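Local coordinates for 378aa long hypothetical citrate synthase (PDB 1VGM), which belongs to the citrate synthase family and forms a largely helical chain that assembles as a dimer, at residues I14-L19 with A345-Y350. Residues are numbered along the deposited sequence; the frame is centred on the assembly and turned at random.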
loop_
_atom_site.group_PDB
_atom_site.type_symbol
_atom_site.label_atom_id
_atom_site.label_comp_id
_atom_site.label_asym_id
_atom_site.label_seq_id
_atom_site.Cartn_x
_atom_site.Cartn_y
_atom_site.Cartn_z
ATOM N N ILE A 14 -16.524 2.382 -6.007
ATOM C CA ILE A 14 -15.267 1.887 -6.554
ATOM C C ILE A 14 -15.413 0.463 -7.089
ATOM O O ILE A 14 -14.625 0.022 -7.920
ATOM C CB ILE A 14 -14.122 1.924 -5.497
ATOM C CG1 ILE A 14 -12.784 1.625 -6.184
ATOM C CG2 ILE A 14 -14.396 0.929 -4.366
ATOM C CD1 ILE A 14 -11.579 1.770 -5.280
ATOM N N LYS A 15 -16.430 -0.248 -6.617
ATOM C CA LYS A 15 -16.737 -1.580 -7.141
ATOM C C LYS A 15 -18.122 -2.017 -6.680
ATOM O O LYS A 15 -18.718 -1.402 -5.801
ATOM C CB LYS A 15 -15.700 -2.600 -6.653
ATOM C CG LYS A 15 -15.763 -2.890 -5.145
ATOM C CD LYS A 15 -14.593 -3.757 -4.686
ATOM C CE LYS A 15 -14.753 -5.213 -5.130
ATOM N NZ LYS A 15 -15.676 -5.982 -4.243
ATOM N N THR A 16 -18.626 -3.089 -7.271
ATOM C CA THR A 16 -19.737 -3.817 -6.678
ATOM C C THR A 16 -19.163 -4.929 -5.813
ATOM O O THR A 16 -17.985 -5.269 -5.932
ATOM C CB THR A 16 -20.638 -4.431 -7.763
ATOM O OG1 THR A 16 -19.925 -5.480 -8.433
ATOM C CG2 THR A 16 -21.052 -3.358 -8.781
ATOM N N THR A 17 -19.994 -5.486 -4.942
ATOM C CA THR A 17 -19.599 -6.635 -4.149
ATOM C C THR A 17 -20.784 -7.579 -3.940
ATOM O O THR A 17 -21.919 -7.129 -3.763
ATOM C CB THR A 17 -19.075 -6.182 -2.777
ATOM O OG1 THR A 17 -18.507 -7.302 -2.087
ATOM C CG2 THR A 17 -20.213 -5.568 -1.944
ATOM N N GLY A 18 -20.513 -8.884 -3.962
ATOM C CA GLY A 18 -21.495 -9.871 -3.534
ATOM C C GLY A 18 -21.347 -10.268 -2.072
ATOM O O GLY A 18 -22.064 -11.144 -1.572
ATOM N N LEU A 19 -20.413 -9.624 -1.376
ATOM C CA LEU A 19 -19.906 -10.154 -0.118
ATOM C C LEU A 19 -20.733 -9.680 1.085
ATOM O O LEU A 19 -21.223 -10.494 1.864
ATOM C CB LEU A 19 -18.436 -9.754 0.058
ATOM C CG LEU A 19 -17.469 -10.210 -1.045
ATOM C CD1 LEU A 19 -16.109 -9.515 -0.894
ATOM C CD2 LEU A 19 -17.314 -11.723 -0.974
ATOM N N ALA A 345 -11.090 -11.368 -0.270
ATOM C CA ALA A 345 -12.333 -11.585 -1.007
ATOM C C ALA A 345 -12.592 -10.439 -1.985
ATOM O O ALA A 345 -13.034 -10.658 -3.108
ATOM C CB ALA A 345 -13.505 -11.732 -0.036
ATOM N N HIS A 346 -12.305 -9.217 -1.557
ATOM C CA HIS A 346 -12.572 -8.041 -2.381
ATOM C C HIS A 346 -11.643 -7.912 -3.586
ATOM O O HIS A 346 -12.084 -7.524 -4.667
ATOM C CB HIS A 346 -12.475 -6.758 -1.542
ATOM C CG HIS A 346 -13.738 -6.409 -0.821
ATOM N ND1 HIS A 346 -14.828 -5.846 -1.452
ATOM C CD2 HIS A 346 -14.097 -6.564 0.476
ATOM C CE1 HIS A 346 -15.801 -5.675 -0.578
ATOM N NE2 HIS A 346 -15.383 -6.104 0.601
ATOM N N ILE A 347 -10.358 -8.209 -3.413
ATOM C CA ILE A 347 -9.434 -8.054 -4.529
ATOM C C ILE A 347 -9.584 -9.189 -5.544
ATOM O O ILE A 347 -9.317 -9.004 -6.732
ATOM C CB ILE A 347 -7.942 -7.969 -4.062
ATOM C CG1 ILE A 347 -7.570 -9.187 -3.214
ATOM C CG2 ILE A 347 -7.718 -6.682 -3.274
ATOM C CD1 ILE A 347 -6.117 -9.194 -2.748
ATOM N N ILE A 348 -10.022 -10.357 -5.081
ATOM C CA ILE A 348 -10.299 -11.466 -5.986
ATOM C C ILE A 348 -11.530 -11.146 -6.829
ATOM O O ILE A 348 -11.534 -11.368 -8.042
ATOM C CB ILE A 348 -10.533 -12.791 -5.203
ATOM C CG1 ILE A 348 -9.221 -13.258 -4.577
ATOM C CG2 ILE A 348 -11.042 -13.879 -6.140
ATOM C CD1 ILE A 348 -9.347 -14.526 -3.762
ATOM N N GLU A 349 -12.572 -10.617 -6.193
ATOM C CA GLU A 349 -13.731 -10.112 -6.929
ATOM C C GLU A 349 -13.285 -9.102 -7.968
ATOM O O GLU A 349 -13.652 -9.200 -9.141
ATOM C CB GLU A 349 -14.727 -9.442 -5.979
ATOM C CG GLU A 349 -15.828 -10.353 -5.481
ATOM C CD GLU A 349 -16.872 -9.618 -4.662
ATOM O OE1 GLU A 349 -17.997 -10.148 -4.539
ATOM O OE2 GLU A 349 -16.573 -8.520 -4.139
ATOM N N TYR A 350 -12.495 -8.126 -7.532
ATOM C CA TYR A 350 -12.055 -7.060 -8.423
ATOM C C TYR A 350 -11.274 -7.617 -9.608
ATOM O O TYR A 350 -11.578 -7.305 -10.761
ATOM C CB TYR A 350 -11.179 -6.047 -7.683
ATOM C CG TYR A 350 -10.993 -4.765 -8.468
ATOM C CD1 TYR A 350 -12.019 -3.824 -8.549
ATOM C CD2 TYR A 350 -9.802 -4.497 -9.143
ATOM C CE1 TYR A 350 -11.868 -2.642 -9.279
ATOM C CE2 TYR A 350 -9.639 -3.314 -9.882
ATOM C CZ TYR A 350 -10.681 -2.393 -9.943
ATOM O OH TYR A 350 -10.553 -1.232 -10.673
#
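Lys-15 and Glu-349 meet at about a right angle in a buried salt bridge, NZ to OE2 at 2.7 Å, and the pair illustrates how a charge inside a protein is paid for by several partners at once. The lysine chain bends at its last two torsions (chi4 -80°), which brings the ammonium alongside its own strand, beside the next residues. There NZ also donates to the carbonyl O of Thr-16 and, at 2.9 Å, to ND1 of His-346, lying somewhat out of the imidazole plane. Three acceptors thus fix the ammonium.

The carboxylate is gripped at both oxygens. OE2 takes the lysine nearly along its C-O axis and the Thr-17 hydroxyl through its syn lone pair, OG1 to OE2 being 3.1 Å. OE1 receives the backbone N of Gly-18 on its syn side, at 2.9 Å and with an N-H...O angle of 164°. Thr-17 OG1 does double duty, accepting from Leu-19 N in an ST turn that shapes the end of the strand. With so many donors around it, Glu-349 is probably held in its charged form.

At the end of the turn, Leu-19 comes at the glutamate from the opposite direction. Its CD1 sits over the centre of one His-346 face, 3.7 Å from the ring centroid in a CH-pi contact, and touches CB of Ala-345 at 3.5 Å. NE2 of the imidazole is hydrogen-bonded to Asp-183 OD2, which, with the lysine at ND1, probably helps to fix the rotation of the ring.

The 14-17 part of the strand runs at about 100° to the 345-350 part of helix 331-353, joining the N-terminal part of the chain to a late helix. Helix 188-197 packs on Lys-15 and Tyr-350, helix 45-54 on Leu-19, while residues 15-17 pair with a strand of the second subunit, so that a parallel ladder joins the two subunits across the interface.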